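Probable LacI-family transcriptional regulator (PDB 3BIL) probably binds operator-like DNA sites and regulates transcription as a LacI-family factor, with a periplasmic-binding-protein-like domain of the kind that senses small effectors. Local coordinates at residues V71-L76 with A83-I88; D152-G157 with I161-S166. All coordinates share one frame; numbering follows the deposited sequence.

Contact 1: residues V71-L76 with A83-I88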
ATOM      1  N   VAL A  71      -4.342  -5.778 -16.437  1.00 55.81           N
ATOM      2  CA  VAL A  71      -3.187  -6.150 -15.595  1.00 50.68           C
ATOM      3  C   VAL A  71      -3.571  -6.996 -14.407  1.00 47.28           C
ATOM      4  O   VAL A  71      -4.591  -6.760 -13.754  1.00 45.24           O
ATOM      5  CB  VAL A  71      -2.241  -4.963 -15.235  1.00 48.26           C
ATOM      6  CG1 VAL A  71      -2.920  -3.666 -15.382  1.00 49.58           C
ATOM      7  CG2 VAL A  71      -1.649  -5.109 -13.860  1.00 49.71           C
ATOM      8  N   ILE A  72      -2.749  -8.013 -14.181  1.00 44.40           N
ATOM      9  CA  ILE A  72      -2.947  -8.982 -13.115  1.00 44.49           C
ATOM     10  C   ILE A  72      -1.744  -8.999 -12.191  1.00 42.11           C
ATOM     11  O   ILE A  72      -0.609  -9.103 -12.644  1.00 40.81           O
ATOM     12  CB  ILE A  72      -3.111 -10.393 -13.662  1.00 44.71           C
ATOM     13  CG1 ILE A  72      -4.268 -10.438 -14.657  1.00 46.21           C
ATOM     14  CG2 ILE A  72      -3.335 -11.377 -12.511  1.00 42.80           C
ATOM     15  CD1 ILE A  72      -4.247 -11.661 -15.567  1.00 48.43           C
ATOM     16  N   VAL A  73      -2.010  -8.933 -10.890  1.00 40.36           N
ATOM     17  CA  VAL A  73      -0.966  -8.767  -9.894  1.00 37.26           C
ATOM     18  C   VAL A  73      -1.287  -9.641  -8.676  1.00 40.70           C
ATOM     19  O   VAL A  73      -2.471  -9.921  -8.423  1.00 44.99           O
ATOM     20  CB  VAL A  73      -0.844  -7.286  -9.584  1.00 37.88           C
ATOM     21  CG1 VAL A  73      -1.633  -6.889  -8.329  1.00 36.19           C
ATOM     22  CG2 VAL A  73       0.601  -6.902  -9.525  1.00 41.15           C
ATOM     23  N   PRO A  74      -0.262 -10.163  -7.969  1.00 39.82           N
ATOM     24  CA  PRO A  74      -0.581 -11.099  -6.883  1.00 39.10           C
ATOM     25  C   PRO A  74      -1.173 -10.466  -5.635  1.00 41.83           C
ATOM     26  O   PRO A  74      -1.767 -11.150  -4.795  1.00 43.05           O
ATOM     27  CB  PRO A  74       0.778 -11.687  -6.537  1.00 38.60           C
ATOM     28  CG  PRO A  74       1.724 -10.661  -6.889  1.00 36.77           C
ATOM     29  CD  PRO A  74       1.189 -10.037  -8.139  1.00 38.64           C
ATOM     30  N   SER A  75      -1.001  -9.168  -5.493  1.00 42.71           N
ATOM     31  CA  SER A  75      -1.388  -8.514  -4.250  1.00 41.94           C
ATOM     32  C   SER A  75      -1.455  -7.018  -4.511  1.00 39.16           C
ATOM     33  O   SER A  75      -0.751  -6.506  -5.391  1.00 35.16           O
ATOM     34  CB  SER A  75      -0.344  -8.826  -3.163  1.00 38.99           C
ATOM     35  OG  SER A  75      -0.382  -7.898  -2.096  1.00 38.14           O
ATOM     36  N   LEU A  76      -2.308  -6.347  -3.746  1.00 39.13           N
ATOM     37  CA  LEU A  76      -2.470  -4.892  -3.827  1.00 42.23           C
ATOM     38  C   LEU A  76      -2.097  -4.210  -2.511  1.00 40.44           C
ATOM     39  O   LEU A  76      -1.707  -3.041  -2.510  1.00 44.46           O
ATOM     40  CB  LEU A  76      -3.889  -4.494  -4.314  1.00 41.15           C
ATOM     41  CG  LEU A  76      -4.232  -4.830  -5.788  1.00 38.84           C
ATOM     42  CD1 LEU A  76      -5.733  -4.684  -6.080  1.00 38.52           C
ATOM     43  CD2 LEU A  76      -3.432  -3.981  -6.764  1.00 31.87           C
ATOM     44  N   ALA A  83       2.359   0.177  -6.457  1.00 39.63           N
ATOM     45  CA  ALA A  83       3.198   1.131  -7.193  1.00 38.49           C
ATOM     46  C   ALA A  83       3.312   0.735  -8.660  1.00 37.16           C
ATOM     47  O   ALA A  83       3.118   1.549  -9.526  1.00 43.98           O
ATOM     48  CB  ALA A  83       4.585   1.270  -6.543  1.00 30.68           C
ATOM     49  N   MET A  84       3.600  -0.530  -8.930  1.00 42.11           N
ATOM     50  CA  MET A  84       3.738  -0.994 -10.289  1.00 40.76           C
ATOM     51  C   MET A  84       2.472  -0.722 -11.129  1.00 41.54           C
ATOM     52  O   MET A  84       2.585  -0.305 -12.284  1.00 42.26           O
ATOM     53  CB  MET A  84       4.093  -2.471 -10.319  1.00 35.72           C
ATOM     54  CG  MET A  84       4.526  -2.968 -11.723  1.00 39.08           C
ATOM     55  SD  MET A  84       4.582  -4.736 -11.609  1.00 44.65           S
ATOM     56  CE  MET A  84       6.214  -4.904 -10.879  1.00 44.51           C
ATOM     57  N   VAL A  85       1.284  -0.963 -10.575  1.00 40.59           N
ATOM     58  CA  VAL A  85       0.059  -0.774 -11.357  1.00 39.97           C
ATOM     59  C   VAL A  85      -0.293   0.701 -11.510  1.00 40.93           C
ATOM     60  O   VAL A  85      -0.772   1.104 -12.553  1.00 42.46           O
ATOM     61  CB  VAL A  85      -1.156  -1.620 -10.869  1.00 41.83           C
ATOM     62  CG1 VAL A  85      -0.781  -3.095 -10.787  1.00 38.71           C
ATOM     63  CG2 VAL A  85      -1.709  -1.109  -9.536  1.00 41.44           C
ATOM     64  N   THR A  86      -0.031   1.513 -10.495  1.00 41.23           N
ATOM     65  CA  THR A  86      -0.205   2.935 -10.645  1.00 41.07           C
ATOM     66  C   THR A  86       0.655   3.391 -11.834  1.00 45.41           C
ATOM     67  O   THR A  86       0.164   4.084 -12.712  1.00 47.68           O
ATOM     68  CB  THR A  86       0.218   3.682  -9.373  1.00 40.40           C
ATOM     69  OG1 THR A  86      -0.492   3.154  -8.258  1.00 41.22           O
ATOM     70  CG2 THR A  86      -0.059   5.170  -9.471  1.00 38.37           C
ATOM     71  N   GLU A  87       1.923   2.990 -11.876  1.00 47.07           N
ATOM     72  CA  GLU A  87       2.798   3.381 -12.998  1.00 50.25           C
ATOM     73  C   GLU A  87       2.533   2.744 -14.356  1.00 47.71           C
ATOM     74  O   GLU A  87       2.833   3.349 -15.383  1.00 47.44           O
ATOM     75  CB  GLU A  87       4.289   3.281 -12.647  1.00 54.26           C
ATOM     76  CG  GLU A  87       4.957   4.668 -12.521  1.00 63.94           C
ATOM     77  CD  GLU A  87       4.616   5.421 -11.203  1.00 68.63           C
ATOM     78  OE1 GLU A  87       5.537   5.605 -10.365  1.00 70.06           O
ATOM     79  OE2 GLU A  87       3.438   5.832 -11.005  1.00 70.11           O
ATOM     80  N   ILE A  88       1.999   1.527 -14.358  1.00 45.93           N
ATOM     81  CA  ILE A  88       1.597   0.856 -15.589  1.00 45.59           C
ATOM     82  C   ILE A  88       0.359   1.548 -16.130  1.00 49.13           C
ATOM     83  O   ILE A  88       0.195   1.656 -17.337  1.00 50.99           O
ATOM     84  CB  ILE A  88       1.251  -0.630 -15.356  1.00 43.32           C
ATOM     85  CG1 ILE A  88       2.512  -1.469 -15.218  1.00 43.15           C
ATOM     86  CG2 ILE A  88       0.435  -1.186 -16.510  1.00 40.75           C
ATOM     87  CD1 ILE A  88       2.259  -2.851 -14.654  1.00 40.53           C
TER
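V85 projects from helix 79-94 toward the end of strand 69-73 and meets three side chains with its two methyls, all by apolar packing. CG1, anti to its carbonyl carbon (chi1 -54°), comes closest, with V71 CG2 3.8 Å from V85 CG1; the two valines cross obliquely. The same methyl is approached by V73, whose CG2 lies 4.2 Å from V85 CG1. V71 and V73 can share this partner because alternate strand residues face the same side, while I72 between them points away. The other methyl of V85 takes a different neighbour: L76 CD2 stands 4.3 Å from V85 CG2. L76 follows the strand in the loop, and although its CB does not aim at the helix, its extended chain (chi2 167°) brings the end of the side chain nearer. One turn on, I88 adds a looser touch, its CG2 4.3 Å from V71 CG1, so that V71 faces V85 with one methyl and I88 with the other.

The axes of 71-73 and 83-88 run nearly antiparallel, 171° apart, as expected of the first half of the beta-alpha-beta unit 69-73, 79-94, 99-103. Their closest approach is 10.0 Å. I72, pointing away from helix 79-94, packs on helix 108-120, I88 reaches A300 of helix 296-308, and V85 and L76 also pack against L76 and V85 of the second subunit.

Contact 2: residues D152-G157 with I161-S166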
ATOM      1  N   ASP A 152       8.172  -8.772 -13.324  1.00 42.59           N
ATOM      2  CA  ASP A 152       8.685  -9.106 -11.987  1.00 45.10           C
ATOM      3  C   ASP A 152       9.059 -10.598 -11.792  1.00 43.98           C
ATOM      4  O   ASP A 152      10.162 -10.881 -11.356  1.00 45.08           O
ATOM      5  CB  ASP A 152       7.711  -8.646 -10.885  1.00 46.75           C
ATOM      6  CG  ASP A 152       8.387  -8.497  -9.544  1.00 50.54           C
ATOM      7  OD1 ASP A 152       7.900  -9.116  -8.582  1.00 51.11           O
ATOM      8  OD2 ASP A 152       9.407  -7.755  -9.454  1.00 51.09           O
ATOM      9  N   ARG A 153       8.148 -11.519 -12.119  1.00 43.04           N
ATOM     10  CA  ARG A 153       8.383 -12.960 -12.022  1.00 45.70           C
ATOM     11  C   ARG A 153       8.468 -13.619 -13.384  1.00 49.51           C
ATOM     12  O   ARG A 153       7.772 -13.231 -14.316  1.00 51.68           O
ATOM     13  CB  ARG A 153       7.289 -13.639 -11.225  1.00 42.59           C
ATOM     14  CG  ARG A 153       7.347 -13.330  -9.791  1.00 41.79           C
ATOM     15  CD  ARG A 153       6.241 -14.042  -9.058  1.00 44.80           C
ATOM     16  NE  ARG A 153       6.093 -13.516  -7.701  1.00 45.28           N
ATOM     17  CZ  ARG A 153       5.007 -13.654  -6.947  1.00 45.31           C
ATOM     18  NH1 ARG A 153       3.954 -14.327  -7.401  1.00 46.58           N
ATOM     19  NH2 ARG A 153       4.976 -13.120  -5.732  1.00 44.43           N
ATOM     20  N   GLU A 154       9.315 -14.637 -13.472  1.00 54.79           N
ATOM     21  CA  GLU A 154       9.637 -15.320 -14.721  1.00 57.78           C
ATOM     22  C   GLU A 154       9.053 -16.735 -14.715  1.00 60.28           C
ATOM     23  O   GLU A 154       9.078 -17.423 -13.687  1.00 60.68           O
ATOM     24  CB  GLU A 154      11.163 -15.424 -14.888  1.00 61.10           C
ATOM     25  CG  GLU A 154      11.832 -14.367 -15.759  1.00 65.08           C
ATOM     26  CD  GLU A 154      13.011 -14.923 -16.609  1.00 68.88           C
ATOM     27  OE1 GLU A 154      13.672 -14.136 -17.334  1.00 70.81           O
ATOM     28  OE2 GLU A 154      13.289 -16.143 -16.565  1.00 69.75           O
ATOM     29  N   LEU A 155       8.540 -17.170 -15.867  1.00 62.56           N
ATOM     30  CA  LEU A 155       8.133 -18.562 -16.054  1.00 61.77           C
ATOM     31  C   LEU A 155       9.359 -19.450 -15.971  1.00 61.12           C
ATOM     32  O   LEU A 155      10.375 -19.134 -16.586  1.00 56.37           O
ATOM     33  CB  LEU A 155       7.462 -18.753 -17.409  1.00 64.50           C
ATOM     34  CG  LEU A 155       6.017 -18.302 -17.640  1.00 64.11           C
ATOM     35  CD1 LEU A 155       5.627 -18.666 -19.067  1.00 63.75           C
ATOM     36  CD2 LEU A 155       5.044 -18.912 -16.631  1.00 62.19           C
ATOM     37  N   PRO A 156       9.265 -20.569 -15.219  1.00 64.62           N
ATOM     38  CA  PRO A 156      10.461 -21.353 -14.893  1.00 66.25           C
ATOM     39  C   PRO A 156      11.137 -22.067 -16.072  1.00 69.31           C
ATOM     40  O   PRO A 156      12.229 -22.600 -15.879  1.00 70.56           O
ATOM     41  CB  PRO A 156       9.951 -22.367 -13.857  1.00 63.65           C
ATOM     42  CG  PRO A 156       8.500 -22.512 -14.151  1.00 62.63           C
ATOM     43  CD  PRO A 156       8.042 -21.168 -14.643  1.00 63.13           C
ATOM     44  N   GLY A 157      10.543 -22.066 -17.271  1.00 71.71           N
ATOM     45  CA  GLY A 157      11.097 -22.882 -18.374  1.00 76.90           C
ATOM     46  C   GLY A 157      11.194 -22.348 -19.799  1.00 79.75           C
ATOM     47  O   GLY A 157      11.969 -21.426 -20.070  1.00 78.39           O
ATOM     48  N   ILE A 161       7.546 -15.950 -24.044  1.00 58.27           N
ATOM     49  CA  ILE A 161       6.739 -14.749 -23.685  1.00 56.57           C
ATOM     50  C   ILE A 161       7.619 -13.621 -23.192  1.00 52.04           C
ATOM     51  O   ILE A 161       8.380 -13.820 -22.253  1.00 52.59           O
ATOM     52  CB  ILE A 161       5.663 -15.005 -22.600  1.00 55.56           C
ATOM     53  CG1 ILE A 161       5.036 -16.386 -22.747  1.00 55.42           C
ATOM     54  CG2 ILE A 161       4.598 -13.904 -22.656  1.00 55.52           C
ATOM     55  CD1 ILE A 161       3.726 -16.517 -22.046  1.00 57.45           C
ATOM     56  N   PRO A 162       7.519 -12.438 -23.822  1.00 49.42           N
ATOM     57  CA  PRO A 162       8.433 -11.365 -23.421  1.00 50.68           C
ATOM     58  C   PRO A 162       8.261 -11.065 -21.933  1.00 53.22           C
ATOM     59  O   PRO A 162       7.137 -10.949 -21.449  1.00 57.04           O
ATOM     60  CB  PRO A 162       7.996 -10.171 -24.276  1.00 49.03           C
ATOM     61  CG  PRO A 162       7.152 -10.740 -25.373  1.00 50.59           C
ATOM     62  CD  PRO A 162       6.583 -12.033 -24.886  1.00 48.37           C
ATOM     63  N   THR A 163       9.366 -10.996 -21.205  1.00 53.50           N
ATOM     64  CA  THR A 163       9.322 -10.686 -19.784  1.00 51.75           C
ATOM     65  C   THR A 163      10.216  -9.494 -19.492  1.00 49.80           C
ATOM     66  O   THR A 163      11.293  -9.379 -20.063  1.00 50.66           O
ATOM     67  CB  THR A 163       9.808 -11.860 -18.901  1.00 53.57           C
ATOM     68  OG1 THR A 163      11.137 -12.206 -19.279  1.00 54.28           O
ATOM     69  CG2 THR A 163       8.915 -13.094 -19.026  1.00 54.68           C
ATOM     70  N   ALA A 164       9.754  -8.617 -18.604  1.00 46.93           N
ATOM     71  CA  ALA A 164      10.564  -7.532 -18.074  1.00 47.28           C
ATOM     72  C   ALA A 164      10.661  -7.730 -16.567  1.00 46.55           C
ATOM     73  O   ALA A 164       9.643  -7.673 -15.875  1.00 44.98           O
ATOM     74  CB  ALA A 164       9.949  -6.168 -18.403  1.00 47.71           C
ATOM     75  N   THR A 165      11.879  -7.972 -16.075  1.00 41.58           N
ATOM     76  CA  THR A 165      12.108  -8.290 -14.677  1.00 42.73           C
ATOM     77  C   THR A 165      13.254  -7.451 -14.153  1.00 44.70           C
ATOM     78  O   THR A 165      13.989  -6.870 -14.946  1.00 49.52           O
ATOM     79  CB  THR A 165      12.467  -9.781 -14.462  1.00 45.83           C
ATOM     80  OG1 THR A 165      13.596 -10.138 -15.269  1.00 46.43           O
ATOM     81  CG2 THR A 165      11.280 -10.682 -14.781  1.00 44.42           C
ATOM     82  N   SER A 166      13.395  -7.360 -12.829  1.00 40.37           N
ATOM     83  CA  SER A 166      14.522  -6.650 -12.248  1.00 38.85           C
ATOM     84  C   SER A 166      15.678  -7.609 -12.028  1.00 35.90           C
ATOM     85  O   SER A 166      15.457  -8.758 -11.665  1.00 35.00           O
ATOM     86  CB  SER A 166      14.136  -5.979 -10.935  1.00 40.44           C
ATOM     87  OG  SER A 166      14.098  -6.925  -9.877  1.00 41.28           O
TER
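D152 and A164 make the single hydrogen bond between the loop 152-157 and the segment 161-166: D152 N donates to A164 O over 3.1 Å. The bond is moderately bent, with 153° at the hydrogen. Its donor is tilted 18° from the carbonyl plane. It lies just beyond strand 148-151, whose L150 is already bonded through the backbone to P162 and A164, and so carries the pairing one step further as the chain turns off into the loop.

Van der Waals contacts gather round T165. Its CG2, anti to the carbonyl carbon and beside the backbone N, rests 3.6 Å from D152 O and is also met by the side chain of E154, with E154 CG 3.9 Å from T165 CG2. E154 crosses both threonines at about a right angle, and a bend at chi2 (-143°) brings its carboxylate alongside T163, where OE1 is 3.7 Å from T163 OG1, a polar proximity too long to count as a hydrogen bond.

Apolar packing continues at the far end, where L155 and I161 approach obliquely through their outer methyls, L155 CD1 lying 4.1 Å from I161 CD1. Both also touch E139 of helix 135-143, which covers this pair.

Two polar groups of the loop are held by residues outside the two segments: NH1 of R153, whose side chain starts away from the strand, forms a salt bridge with E106, and the backbone N of E154 bonds to S197 OG.

The arrangement is a loop that leaves one parallel strand and returns as the next without an intervening helix, within the open alpha/beta sheet of a periplasmic-binding-protein-like domain.

Overall arrangement
Contact 1 closes before contact 2 opens along the chain, and their centres lie about 15 Å apart. Both reach the same sheet, in which strand 126-128 and then strand 148-151 separate strand 69-73 from strand 163-167. They also share helix 296-308, which is touched by residues from each. The two meet directly where M84 CE packs 4.0 Å from D152 CB, and P74 lies against the guanidinium end of R153. Contact 1 packs helix 79-94 on strand 69-73 and borders the second subunit, whereas contact 2 lays the loop leaving strand 148-151 against the following strand, 163-167, with no other subunit touching its segments.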